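Local coordinates for protein type VI secretion system component (PDB 2P5Z) that is a component of the type VI secretion system that resembles the phage T4 tail proteins gp27 and gp5 and probably contributes to its tail-like injection apparatus, at residues Q38-F43 / Y371-A376; P112-L117 / T173-L178; T130-V135 / F152-E157; R187-A192 / V198-D203; S320-G325 / L360-I365. All coordinates share one frame; numbering follows the deposited sequence.

Contact 1 (Q38-F43 / Y371-A376); sequences QLSTPF and YGYRPA
The ring of Tyr373 receives a methyl group on one face: Leu39 CD1 stands 3.6 Å from the ring centroid and only 6° off the ring normal, a CH-pi contact over the face. At the edge, close to the ring plane, Ser40 OG approaches Tyr373 CE2 at 4.2 Å. Leu39 also reaches the phenolic end through its CB, 3.7 Å from Tyr373 CZ, and the two side chains run past each other in opposite directions. Tyr373 has its CG anti to the backbone N (chi1 172°), which places the ring where Leu39 and Ser40 meet it. Beside it, Ser40 CB lies 3.9 Å from Pro375 CB. The 38-41 segment is a type II beta turn with Leu39 and Ser40 at its corner, both presented to 371-376; its closing backbone bond from Thr41 N to Gln38 O is weak.

This illustrates how a tight turn can dock on a chain with no regular structure. Trp185 meets Tyr373 edge-to-face, and Ser40 OG is hydrogen-bonded to Phe186 N. The turn joins strands 29-38 and 44-51 and leans on strand 185-191, while the 371-376 chain, leaving strand 359-366, runs beside helix 298-308.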
# COMPACT_ATOMS: atom_id res chain seq x y z
N GLN A 38 -13.76 12.49 12.94
CA GLN A 38 -12.81 13.33 12.25
C GLN A 38 -13.56 14.11 11.19
O GLN A 38 -14.48 13.58 10.57
CB GLN A 38 -11.75 12.45 11.60
CG GLN A 38 -10.54 13.17 11.07
CD GLN A 38 -9.66 12.21 10.32
OE1 GLN A 38 -9.84 10.99 10.42
NE2 GLN A 38 -8.72 12.73 9.54
N LEU A 39 -13.19 15.37 11.02
CA LEU A 39 -13.68 16.21 9.94
C LEU A 39 -13.51 15.57 8.57
O LEU A 39 -12.51 14.90 8.31
CB LEU A 39 -12.92 17.52 9.96
CG LEU A 39 -13.20 18.41 11.16
CD1 LEU A 39 -12.39 19.69 11.03
CD2 LEU A 39 -14.70 18.72 11.24
N SER A 40 -14.52 15.77 7.71
CA SER A 40 -14.54 15.29 6.32
C SER A 40 -14.43 13.81 6.15
O SER A 40 -13.95 13.36 5.12
CB SER A 40 -13.47 15.94 5.44
OG SER A 40 -13.82 17.29 5.22
N THR A 41 -14.86 13.07 7.16
CA THR A 41 -14.93 11.61 7.06
C THR A 41 -16.07 11.14 7.95
O THR A 41 -16.38 11.78 8.95
CB THR A 41 -13.56 10.91 7.40
OG1 THR A 41 -13.81 9.64 8.02
CG2 THR A 41 -12.75 11.70 8.33
N PRO A 42 -16.78 10.07 7.54
CA PRO A 42 -17.85 9.58 8.41
C PRO A 42 -17.29 8.92 9.68
O PRO A 42 -16.30 8.18 9.61
CB PRO A 42 -18.56 8.54 7.54
CG PRO A 42 -17.54 8.11 6.53
CD PRO A 42 -16.68 9.31 6.28
N PHE A 43 -17.92 9.19 10.83
CA PHE A 43 -17.47 8.62 12.09
C PHE A 43 -17.60 7.12 12.14
O PHE A 43 -18.33 6.54 11.33
CB PHE A 43 -18.15 9.28 13.31
CG PHE A 43 -19.65 9.18 13.33
CD1 PHE A 43 -20.30 8.02 13.77
CD2 PHE A 43 -20.42 10.28 12.94
CE1 PHE A 43 -21.70 7.95 13.80
CE2 PHE A 43 -21.82 10.21 12.97
CZ PHE A 43 -22.46 9.05 13.41
N TYR A 371 -5.57 31.41 7.46
CA TYR A 371 -5.93 30.13 6.84
C TYR A 371 -7.02 29.40 7.60
O TYR A 371 -7.34 29.77 8.73
CB TYR A 371 -4.72 29.21 6.60
CG TYR A 371 -4.17 28.46 7.78
CD1 TYR A 371 -3.38 29.10 8.72
CD2 TYR A 371 -4.38 27.09 7.92
CE1 TYR A 371 -2.84 28.42 9.79
CE2 TYR A 371 -3.84 26.40 8.99
CZ TYR A 371 -3.07 27.07 9.92
OH TYR A 371 -2.52 26.40 11.00
N GLY A 372 -7.60 28.37 6.98
CA GLY A 372 -8.68 27.58 7.59
C GLY A 372 -8.43 26.08 7.46
O GLY A 372 -7.39 25.67 6.93
N TYR A 373 -9.37 25.27 7.95
CA TYR A 373 -9.23 23.81 7.83
C TYR A 373 -9.42 23.39 6.39
O TYR A 373 -10.26 23.95 5.69
CB TYR A 373 -10.21 23.05 8.75
CG TYR A 373 -10.19 21.55 8.50
CD1 TYR A 373 -9.16 20.75 8.98
CD2 TYR A 373 -11.18 20.95 7.72
CE1 TYR A 373 -9.14 19.38 8.71
CE2 TYR A 373 -11.16 19.60 7.45
CZ TYR A 373 -10.14 18.82 7.94
OH TYR A 373 -10.17 17.47 7.64
N ARG A 374 -8.62 22.42 5.94
CA ARG A 374 -8.71 21.84 4.61
C ARG A 374 -8.41 20.35 4.74
O ARG A 374 -7.42 19.98 5.37
CB ARG A 374 -7.68 22.46 3.66
CG ARG A 374 -7.79 23.96 3.40
CD ARG A 374 -9.07 24.37 2.66
NE ARG A 374 -9.34 25.79 2.88
CZ ARG A 374 -10.55 26.34 2.83
NH1 ARG A 374 -11.64 25.59 2.58
NH2 ARG A 374 -10.68 27.65 3.04
N PRO A 375 -9.24 19.49 4.14
CA PRO A 375 -9.03 18.05 4.22
C PRO A 375 -7.91 17.58 3.32
O PRO A 375 -7.48 18.31 2.43
CB PRO A 375 -10.36 17.46 3.72
CG PRO A 375 -11.29 18.61 3.56
CD PRO A 375 -10.46 19.82 3.38
N ALA A 376 -7.45 16.36 3.55
CA ALA A 376 -6.48 15.73 2.68
C ALA A 376 -7.07 15.54 1.28
O ALA A 376 -8.24 15.20 1.10
CB ALA A 376 -5.99 14.39 3.27

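Contact 2 (P112-L117 / T173-L178)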
# COMPACT_ATOMS: atom_id res chain seq x y z
N PRO A 112 -22.58 6.80 10.34
CA PRO A 112 -23.72 7.56 9.83
C PRO A 112 -24.14 7.01 8.45
O PRO A 112 -23.45 6.15 7.86
CB PRO A 112 -23.14 8.96 9.68
CG PRO A 112 -21.74 8.72 9.34
CD PRO A 112 -21.32 7.54 10.16
N ARG A 113 -25.26 7.49 7.94
CA ARG A 113 -25.81 6.96 6.69
C ARG A 113 -24.87 7.27 5.51
O ARG A 113 -24.73 6.44 4.60
CB ARG A 113 -27.23 7.49 6.46
CG ARG A 113 -28.30 6.84 7.33
CD ARG A 113 -29.56 7.71 7.37
NE ARG A 113 -29.28 9.03 7.93
CZ ARG A 113 -30.02 10.12 7.71
NH1 ARG A 113 -31.08 10.06 6.89
NH2 ARG A 113 -29.70 11.29 8.28
N MET A 114 -24.18 8.41 5.57
CA MET A 114 -23.16 8.78 4.61
C MET A 114 -22.15 7.68 4.35
O MET A 114 -21.79 7.46 3.21
CB MET A 114 -22.45 10.08 5.00
CG MET A 114 -21.43 10.59 3.96
SD MET A 114 -20.70 12.17 4.41
CE MET A 114 -20.37 12.87 2.79
N ALA A 115 -21.72 6.94 5.37
CA ALA A 115 -20.83 5.78 5.16
C ALA A 115 -21.35 4.79 4.13
O ALA A 115 -20.57 4.10 3.50
CB ALA A 115 -20.57 5.06 6.45
N LEU A 116 -22.67 4.72 3.95
CA LEU A 116 -23.24 3.76 3.01
C LEU A 116 -22.99 4.10 1.54
O LEU A 116 -23.14 3.23 0.70
CB LEU A 116 -24.73 3.56 3.24
CG LEU A 116 -25.12 3.02 4.61
CD1 LEU A 116 -26.63 3.12 4.73
CD2 LEU A 116 -24.62 1.57 4.81
N LEU A 117 -22.55 5.34 1.25
CA LEU A 117 -22.10 5.72 -0.10
C LEU A 117 -20.94 4.88 -0.62
O LEU A 117 -20.60 4.95 -1.80
CB LEU A 117 -21.67 7.18 -0.20
CG LEU A 117 -22.41 8.44 0.26
CD1 LEU A 117 -22.20 9.54 -0.76
CD2 LEU A 117 -23.88 8.23 0.61
N THR A 173 -15.86 8.01 -2.10
CA THR A 173 -14.56 8.44 -2.57
C THR A 173 -14.72 9.61 -3.55
O THR A 173 -14.04 10.64 -3.41
CB THR A 173 -13.82 7.30 -3.24
OG1 THR A 173 -13.76 6.20 -2.34
CG2 THR A 173 -12.40 7.72 -3.65
N PHE A 174 -15.68 9.46 -4.48
CA PHE A 174 -15.94 10.48 -5.50
C PHE A 174 -16.30 11.83 -4.90
O PHE A 174 -15.67 12.86 -5.23
CB PHE A 174 -17.07 10.01 -6.43
CG PHE A 174 -17.39 11.00 -7.53
CD1 PHE A 174 -16.40 11.46 -8.40
CD2 PHE A 174 -18.69 11.46 -7.69
CE1 PHE A 174 -16.69 12.37 -9.38
CE2 PHE A 174 -18.99 12.37 -8.70
CZ PHE A 174 -17.99 12.82 -9.54
N VAL A 175 -17.28 11.80 -4.00
CA VAL A 175 -17.75 13.00 -3.33
C VAL A 175 -16.64 13.67 -2.52
O VAL A 175 -16.44 14.88 -2.63
CB VAL A 175 -18.99 12.69 -2.45
CG1 VAL A 175 -19.21 13.76 -1.41
CG2 VAL A 175 -20.24 12.53 -3.34
N SER A 176 -15.89 12.86 -1.77
CA SER A 176 -14.85 13.37 -0.89
C SER A 176 -13.72 13.98 -1.70
O SER A 176 -13.22 15.05 -1.35
CB SER A 176 -14.31 12.27 0.03
OG SER A 176 -15.37 11.62 0.72
N ARG A 177 -13.36 13.32 -2.81
CA ARG A 177 -12.37 13.87 -3.74
C ARG A 177 -12.78 15.24 -4.29
O ARG A 177 -11.98 16.18 -4.26
CB ARG A 177 -12.11 12.90 -4.89
CG ARG A 177 -11.10 13.44 -5.88
CD ARG A 177 -10.59 12.39 -6.88
NE ARG A 177 -11.63 11.85 -7.77
CZ ARG A 177 -12.17 12.49 -8.81
NH1 ARG A 177 -11.81 13.74 -9.12
NH2 ARG A 177 -13.09 11.88 -9.55
N LEU A 178 -14.04 15.36 -4.74
CA LEU A 178 -14.52 16.62 -5.30
C LEU A 178 -14.50 17.74 -4.28
O LEU A 178 -14.04 18.84 -4.58
CB LEU A 178 -15.94 16.51 -5.88
CG LEU A 178 -16.33 15.66 -7.10
CD1 LEU A 178 -17.69 16.07 -7.55
CD2 LEU A 178 -15.35 15.75 -8.25
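Val175 is the focal point, offering each of its two methyl groups to a different residue of the short 3-10 turn at 114-117. Its CG1 faces the terminal methyl of Met114, with CE 4.4 Å away, and its CG2 faces Leu117, whose CD1 is also 4.4 Å away. No hydrogen bond crosses between 112-117 and 173-178, and the nearest CA atoms, Leu117 CA and Thr173 CA, are 8.4 Å apart, so the contact is made by the ends of apolar side chains in light touch. Met114 spans this gap by being almost fully stretched, CG anti to the backbone N (chi1 -175°) and the next bond extended as well; Leu117 starts closer, its CB already directed at the helix.

The 3-10 geometry accounts for the pairing. With about three residues per turn, Met114 and Leu117 come to the same side, and the bond from Leu117 N to Met114 O, 3.0 Å, closes the turn. Helix 171-182 meets them through Val175, in a part of the chain belonging to the phage tail baseplate hub family.

Further out, backbone hydrogen bonding between Leu117 and Leu172 ties the turn to the start of this helix. Ile138 of helix 131-140 packs against both Leu117 and Val175, while Phe186 and Phe188 touch Met114. Arg113, just before the 3-10 segment, forms salt bridges with Asp149 and Glu197.

Contact 3 (T130-V135 / F152-E157); sequences TVPQIV and FNLKSE
Phe152 and Leu154 turn their side chains to the helix with similar first torsions, each CG anti to its own carbonyl carbon and beside the backbone N (chi1 -72° and -55°). Being two residues apart in an extended chain, they emerge on the same side, and Pro132 receives both. The proline ring divides its carbons between them: CB lies 3.9 Å from Phe152 CE1, and CG lies 3.7 Å from Leu154 CD1. The tip atom of the phenyl ring, Phe152 CZ, is 4.1 Å from Val135 CG1, a methyl lying at the ring edge near its plane. Val135 comes three residues, and so about one turn, beyond Pro132, and the two present a continuous apolar patch.

Pro132 occupies the first turn of helix 131-140, where its missing N-H costs no helical hydrogen bond. That turn is closed by a capping box. Thr130, the N-cap, accepts from Gln133 N through OG1 at 3.0 Å, and Gln133 OE1 accepts in turn from Thr130 N at 3.1 Å, with the donor in the carbonyl plane on a lone pair. The box is consistent with a well-defined helix start, close before the proline.

On the sheet side, Phe152 stacks on the ring of Phe201, and Asp203 takes hydrogen bonds from the backbone N of Lys155 and Ser156, holding the chain after strand 150-153. Behind the helix, Val131 and Ile134 pack on Leu178 of helix 171-182.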
# COMPACT_ATOMS: atom_id res chain seq x y z
N THR A 130 -22.08 22.60 -10.41
CA THR A 130 -21.04 22.95 -9.46
C THR A 130 -20.73 21.69 -8.66
O THR A 130 -21.55 20.75 -8.64
CB THR A 130 -21.54 23.97 -8.48
OG1 THR A 130 -22.57 23.37 -7.68
CG2 THR A 130 -22.11 25.16 -9.22
N VAL A 131 -19.56 21.66 -8.02
CA VAL A 131 -19.25 20.59 -7.06
C VAL A 131 -20.39 20.34 -6.02
O VAL A 131 -20.83 19.19 -5.89
CB VAL A 131 -17.85 20.74 -6.38
CG1 VAL A 131 -17.69 19.75 -5.21
CG2 VAL A 131 -16.73 20.56 -7.40
N PRO A 132 -20.88 21.40 -5.32
CA PRO A 132 -22.02 21.17 -4.41
C PRO A 132 -23.25 20.54 -5.04
O PRO A 132 -23.87 19.65 -4.43
CB PRO A 132 -22.35 22.56 -3.88
CG PRO A 132 -21.07 23.30 -3.98
CD PRO A 132 -20.39 22.80 -5.20
N GLN A 133 -23.61 20.97 -6.24
CA GLN A 133 -24.79 20.41 -6.91
C GLN A 133 -24.60 18.92 -7.21
O GLN A 133 -25.52 18.11 -6.97
CB GLN A 133 -25.13 21.20 -8.16
CG GLN A 133 -25.80 22.53 -7.88
CD GLN A 133 -25.91 23.40 -9.12
OE1 GLN A 133 -24.97 23.51 -9.92
NE2 GLN A 133 -27.07 24.03 -9.29
N ILE A 134 -23.42 18.56 -7.72
CA ILE A 134 -23.07 17.14 -7.90
C ILE A 134 -23.19 16.37 -6.59
O ILE A 134 -23.83 15.30 -6.54
CB ILE A 134 -21.66 16.96 -8.53
CG1 ILE A 134 -21.60 17.63 -9.91
CG2 ILE A 134 -21.33 15.47 -8.72
CD1 ILE A 134 -20.22 17.73 -10.54
N VAL A 135 -22.61 16.93 -5.51
CA VAL A 135 -22.65 16.28 -4.20
C VAL A 135 -24.09 16.12 -3.71
O VAL A 135 -24.54 15.00 -3.38
CB VAL A 135 -21.73 16.99 -3.17
CG1 VAL A 135 -21.96 16.44 -1.78
CG2 VAL A 135 -20.27 16.81 -3.56
N PHE A 152 -25.72 22.94 3.28
CA PHE A 152 -24.53 23.63 2.79
C PHE A 152 -24.49 25.04 3.34
O PHE A 152 -25.48 25.75 3.24
CB PHE A 152 -24.54 23.71 1.26
CG PHE A 152 -24.29 22.39 0.58
CD1 PHE A 152 -23.00 22.02 0.22
CD2 PHE A 152 -25.33 21.53 0.31
CE1 PHE A 152 -22.76 20.81 -0.40
CE2 PHE A 152 -25.09 20.31 -0.30
CZ PHE A 152 -23.81 19.96 -0.67
N ASN A 153 -23.37 25.46 3.94
CA ASN A 153 -23.19 26.85 4.37
C ASN A 153 -21.87 27.36 3.81
O ASN A 153 -20.92 27.66 4.55
CB ASN A 153 -23.21 27.02 5.90
CG ASN A 153 -24.31 26.21 6.58
OD1 ASN A 153 -25.47 26.63 6.65
ND2 ASN A 153 -23.94 25.04 7.09
N LEU A 154 -21.80 27.46 2.50
CA LEU A 154 -20.56 27.82 1.84
C LEU A 154 -20.45 29.33 1.76
O LEU A 154 -21.45 30.03 1.59
CB LEU A 154 -20.51 27.16 0.47
CG LEU A 154 -20.72 25.65 0.58
CD1 LEU A 154 -20.77 25.05 -0.78
CD2 LEU A 154 -19.61 24.99 1.42
N LYS A 155 -19.24 29.85 1.93
CA LYS A 155 -19.03 31.28 1.85
C LYS A 155 -18.56 31.66 0.45
O LYS A 155 -19.02 32.66 -0.11
CB LYS A 155 -18.02 31.77 2.90
CG LYS A 155 -18.62 31.97 4.28
CD LYS A 155 -19.56 33.17 4.33
CE LYS A 155 -20.58 33.00 5.44
NZ LYS A 155 -21.51 31.89 5.12
N SER A 156 -17.66 30.85 -0.10
CA SER A 156 -17.22 31.03 -1.48
C SER A 156 -18.26 30.61 -2.51
O SER A 156 -19.20 29.87 -2.20
CB SER A 156 -15.92 30.27 -1.72
OG SER A 156 -14.83 30.99 -1.18
N GLU A 157 -18.10 31.09 -3.74
CA GLU A 157 -18.99 30.74 -4.85
C GLU A 157 -18.31 29.74 -5.77
O GLU A 157 -17.12 29.89 -6.08
CB GLU A 157 -19.42 31.97 -5.64
CG GLU A 157 -20.49 32.80 -4.92
CD GLU A 157 -21.11 33.86 -5.81
OE1 GLU A 157 -20.50 34.94 -5.98
OE2 GLU A 157 -22.23 33.61 -6.33

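Contact 4 (R187-A192 / V198-D203)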
# COMPACT_ATOMS: atom_id res chain seq x y z
N ARG A 187 -18.74 18.25 8.69
CA ARG A 187 -18.85 17.59 9.97
C ARG A 187 -20.27 17.09 10.17
O ARG A 187 -21.18 17.45 9.43
CB ARG A 187 -18.48 18.53 11.11
CG ARG A 187 -19.48 19.63 11.38
CD ARG A 187 -18.79 20.67 12.23
NE ARG A 187 -19.65 21.80 12.54
CZ ARG A 187 -20.47 21.85 13.58
NH1 ARG A 187 -20.54 20.82 14.43
NH2 ARG A 187 -21.21 22.93 13.77
N PHE A 188 -20.45 16.28 11.20
CA PHE A 188 -21.75 15.75 11.53
C PHE A 188 -22.31 16.48 12.73
O PHE A 188 -21.57 16.95 13.58
CB PHE A 188 -21.65 14.25 11.76
CG PHE A 188 -21.32 13.49 10.52
CD1 PHE A 188 -22.33 12.97 9.72
CD2 PHE A 188 -20.01 13.31 10.13
CE1 PHE A 188 -22.03 12.29 8.58
CE2 PHE A 188 -19.70 12.63 8.97
CZ PHE A 188 -20.72 12.11 8.20
N ALA A 189 -23.63 16.64 12.76
CA ALA A 189 -24.29 17.31 13.87
C ALA A 189 -25.59 16.59 14.12
O ALA A 189 -26.02 15.78 13.31
CB ALA A 189 -24.54 18.78 13.55
N THR A 190 -26.22 16.88 15.25
CA THR A 190 -27.40 16.14 15.66
C THR A 190 -28.63 17.04 15.60
O THR A 190 -28.59 18.21 16.00
CB THR A 190 -27.17 15.52 17.06
OG1 THR A 190 -26.18 14.48 16.93
CG2 THR A 190 -28.47 14.94 17.68
N ASP A 191 -29.71 16.51 15.04
CA ASP A 191 -31.00 17.19 15.05
C ASP A 191 -31.71 16.61 16.26
O ASP A 191 -32.15 15.45 16.23
CB ASP A 191 -31.79 16.87 13.77
CG ASP A 191 -33.05 17.71 13.60
OD1 ASP A 191 -33.95 17.69 14.49
OD2 ASP A 191 -33.17 18.38 12.55
N ALA A 192 -31.82 17.43 17.30
CA ALA A 192 -32.49 17.02 18.54
C ALA A 192 -33.92 16.53 18.31
O ALA A 192 -34.30 15.48 18.83
CB ALA A 192 -32.46 18.16 19.55
N VAL A 198 -26.89 14.91 10.80
CA VAL A 198 -26.98 15.88 9.72
C VAL A 198 -25.56 16.23 9.28
O VAL A 198 -24.73 16.62 10.11
CB VAL A 198 -27.67 17.20 10.22
CG1 VAL A 198 -27.65 18.28 9.16
CG2 VAL A 198 -29.11 16.94 10.71
N ILE A 199 -25.27 16.08 7.98
CA ILE A 199 -23.98 16.48 7.39
C ILE A 199 -23.93 17.97 7.10
O ILE A 199 -24.73 18.49 6.34
CB ILE A 199 -23.76 15.80 6.02
CG1 ILE A 199 -24.00 14.29 6.11
CG2 ILE A 199 -22.37 16.13 5.47
CD1 ILE A 199 -24.18 13.64 4.77
N GLU A 200 -22.99 18.69 7.68
CA GLU A 200 -22.94 20.10 7.42
C GLU A 200 -21.68 20.40 6.69
O GLU A 200 -20.61 20.06 7.16
CB GLU A 200 -23.02 20.90 8.71
CG GLU A 200 -24.16 20.44 9.60
CD GLU A 200 -24.38 21.34 10.78
OE1 GLU A 200 -23.47 22.13 11.10
OE2 GLU A 200 -25.48 21.25 11.37
N PHE A 201 -21.81 21.05 5.53
CA PHE A 201 -20.67 21.41 4.70
C PHE A 201 -20.27 22.86 4.92
O PHE A 201 -21.14 23.72 5.10
CB PHE A 201 -21.00 21.21 3.21
CG PHE A 201 -21.39 19.79 2.84
CD1 PHE A 201 -20.41 18.86 2.45
CD2 PHE A 201 -22.72 19.40 2.81
CE1 PHE A 201 -20.76 17.57 2.06
CE2 PHE A 201 -23.08 18.11 2.43
CZ PHE A 201 -22.08 17.18 2.05
N TYR A 202 -18.97 23.13 4.90
CA TYR A 202 -18.44 24.48 5.06
C TYR A 202 -17.14 24.60 4.28
O TYR A 202 -16.51 23.58 3.99
CB TYR A 202 -18.08 24.79 6.52
CG TYR A 202 -19.19 24.62 7.52
CD1 TYR A 202 -20.14 25.61 7.71
CD2 TYR A 202 -19.29 23.46 8.27
CE1 TYR A 202 -21.14 25.47 8.64
CE2 TYR A 202 -20.29 23.30 9.18
CZ TYR A 202 -21.22 24.30 9.37
OH TYR A 202 -22.24 24.13 10.28
N ASP A 203 -16.75 25.84 3.99
CA ASP A 203 -15.49 26.12 3.32
C ASP A 203 -14.58 27.14 4.02
O ASP A 203 -13.47 27.43 3.53
CB ASP A 203 -15.70 26.48 1.84
CG ASP A 203 -16.65 27.67 1.61
OD1 ASP A 203 -16.75 28.59 2.45
OD2 ASP A 203 -17.28 27.71 0.52
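Glu200 N donates to Arg187 O at 2.8 Å, an almost straight bond with an angle of 178° at the hydrogen, and Arg187 N answers by donating to Glu200 O at 3.0 Å. This reciprocal pair is repeated two residues on, where Ala189 and Val198 exchange bonds in the same manner. Between them Phe188 and Ile199 form the non-hydrogen-bonded pair, their CA atoms 4.8 Å apart. Here is the standard register of an antiparallel beta hairpin, strands 185-191 and 196-202; the axes of 187-191 and 198-202 are markedly twisted, at 133° between their directions.

The two faces differ in chemistry. On that of Phe188 and Ile199, the side chains run side by side, with Phe188 CE1 3.7 Å from Ile199 CG1. On the other, Arg187 and Glu200 form a salt bridge: NH2 of the arginine and OE1 of the glutamate are 3.6 Å apart, the oxygen lying over one face of the guanidinium, so the attraction is electrostatic rather than a hydrogen bond. Arg187 CG sits between the backbone N and the carbonyl carbon (chi1 71°), and the extended chain beyond carries NE to within 3.7 Å of Tyr202 CE2, the guanidinium and phenol planes nearly parallel. Ala189 CB adds a contact to the carboxylate of Glu200.

Strand 196-202 also pairs with strand 150-153, while Asp191 OD1 is hydrogen-bonded to Leu194 N in the hairpin turn.

Contact 5 (S320-G325 / L360-I365)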
# COMPACT_ATOMS: atom_id res chain seq x y z
N SER A 320 -17.43 15.53 27.25
CA SER A 320 -18.30 14.78 26.36
C SER A 320 -18.81 15.71 25.28
O SER A 320 -19.46 15.27 24.32
CB SER A 320 -19.48 14.27 27.15
OG SER A 320 -20.19 15.36 27.71
N LEU A 321 -18.56 17.00 25.46
CA LEU A 321 -18.94 18.01 24.51
C LEU A 321 -17.91 18.15 23.38
O LEU A 321 -18.26 18.61 22.28
CB LEU A 321 -19.14 19.35 25.22
CG LEU A 321 -20.46 19.53 25.99
CD1 LEU A 321 -20.51 20.88 26.68
CD2 LEU A 321 -21.67 19.36 25.05
N LEU A 322 -16.67 17.75 23.65
CA LEU A 322 -15.55 17.95 22.72
C LEU A 322 -15.67 17.08 21.46
O LEU A 322 -15.82 15.86 21.53
CB LEU A 322 -14.21 17.70 23.42
CG LEU A 322 -13.07 18.62 22.97
CD1 LEU A 322 -13.19 19.96 23.65
CD2 LEU A 322 -11.72 18.02 23.27
N MET A 323 -15.59 17.74 20.31
CA MET A 323 -16.04 17.17 19.05
C MET A 323 -15.27 17.84 17.93
O MET A 323 -14.86 18.98 18.08
CB MET A 323 -17.51 17.53 18.89
CG MET A 323 -18.40 16.42 18.42
SD MET A 323 -20.05 17.07 18.10
CE MET A 323 -20.30 18.21 19.46
N PRO A 324 -15.08 17.13 16.80
CA PRO A 324 -14.61 17.78 15.59
C PRO A 324 -15.54 18.90 15.11
O PRO A 324 -16.77 18.73 15.07
CB PRO A 324 -14.62 16.64 14.57
CG PRO A 324 -14.42 15.43 15.38
CD PRO A 324 -15.23 15.68 16.60
N GLY A 325 -14.95 20.04 14.78
CA GLY A 325 -15.72 21.20 14.36
C GLY A 325 -15.72 22.29 15.42
O GLY A 325 -15.89 23.47 15.10
N LEU A 360 -10.97 10.90 25.94
CA LEU A 360 -10.68 11.05 24.52
C LEU A 360 -9.33 11.68 24.23
O LEU A 360 -8.91 12.57 24.96
CB LEU A 360 -11.82 11.78 23.77
CG LEU A 360 -12.28 13.24 23.73
CD1 LEU A 360 -12.91 13.63 25.04
CD2 LEU A 360 -11.22 14.28 23.31
N THR A 361 -8.65 11.23 23.18
CA THR A 361 -7.50 11.97 22.67
C THR A 361 -7.99 12.80 21.47
O THR A 361 -8.81 12.32 20.68
CB THR A 361 -6.36 11.03 22.22
OG1 THR A 361 -6.77 10.29 21.06
CG2 THR A 361 -5.99 10.03 23.31
N PHE A 362 -7.53 14.04 21.32
CA PHE A 362 -7.92 14.83 20.17
C PHE A 362 -6.75 15.30 19.31
O PHE A 362 -5.67 15.54 19.83
CB PHE A 362 -8.79 16.02 20.58
CG PHE A 362 -8.09 17.08 21.39
CD1 PHE A 362 -7.43 18.14 20.77
CD2 PHE A 362 -8.14 17.05 22.78
CE1 PHE A 362 -6.81 19.14 21.52
CE2 PHE A 362 -7.53 18.05 23.54
CZ PHE A 362 -6.86 19.09 22.91
N THR A 363 -6.96 15.44 18.01
CA THR A 363 -6.00 16.17 17.16
C THR A 363 -6.64 17.51 16.88
O THR A 363 -7.85 17.65 17.03
CB THR A 363 -5.65 15.44 15.84
OG1 THR A 363 -6.84 15.26 15.06
CG2 THR A 363 -5.05 14.07 16.11
N ALA A 364 -5.83 18.50 16.51
CA ALA A 364 -6.33 19.86 16.34
C ALA A 364 -5.38 20.74 15.52
O ALA A 364 -4.23 20.36 15.26
CB ALA A 364 -6.58 20.51 17.71
N ILE A 365 -5.86 21.91 15.12
CA ILE A 365 -5.00 22.87 14.42
C ILE A 365 -5.27 24.22 15.08
O ILE A 365 -6.35 24.41 15.64
CB ILE A 365 -5.25 22.94 12.83
CG1 ILE A 365 -6.66 23.44 12.49
CG2 ILE A 365 -4.91 21.60 12.13
CD1 ILE A 365 -6.80 23.98 11.08
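Leu322 sends one methyl, CD2, toward two side chains of strand 360-365, and it meets each at a different angle. Toward Leu360 the leucine side chains cross at about a right angle, touching methyl to methyl with Leu322 CD2 3.8 Å from Leu360 CD2. Toward Phe362 the approach is slanted: the same CD2 of Leu322 lies 3.7 Å from Phe362 CD2. Both strand residues share one first torsion, with CG flanked by N and C of its own backbone (chi1 73° for Leu360, 68° for Phe362), and since they are two residues apart in the strand they lean the same way, so both can touch the methyl. Ala364, the next residue on this side, puts its CB in the plane of the phenyl ring at its edge.

No hydrogen bond joins the segments; between these two the contact is carried, on the loop side, by a single buried leucine. The loop 320-325 leads from strand 311-317 to strand 326-330, with Ser317 of the former touching both Leu322 and Leu360. Strand 359-366 runs antiparallel between strands 311-317 and 343-353, and from the latter Ile345 and Val348 pack on Phe362.

Contacts 2, 4 and 5 touch contact 1; contact 3 joins through contacts 2 and 4. Contact 1 meets contact 4 through Leu39 on Arg187 and through Thr41 and Pro42 on Phe188, and Arg374 NH1 lies 2.8 Å from Asp203 O, a probable hydrogen bond. Contacts 3 and 4 share a small sheet: Asn153 N is 3.1 Å from Phe201 O. Contact 2 bridges them, Val175 CG1 lying 3.9 Å from Val135 CG1 and Met114 SD 3.8 Å from Ile199 CD1. Contact 5 is farther off, its centre about 26 Å from that of contact 3, yet Pro324 and Gly325 touch Leu39 and Arg187. In sequence, contacts 2 to 5 all fall between the segments of contact 1.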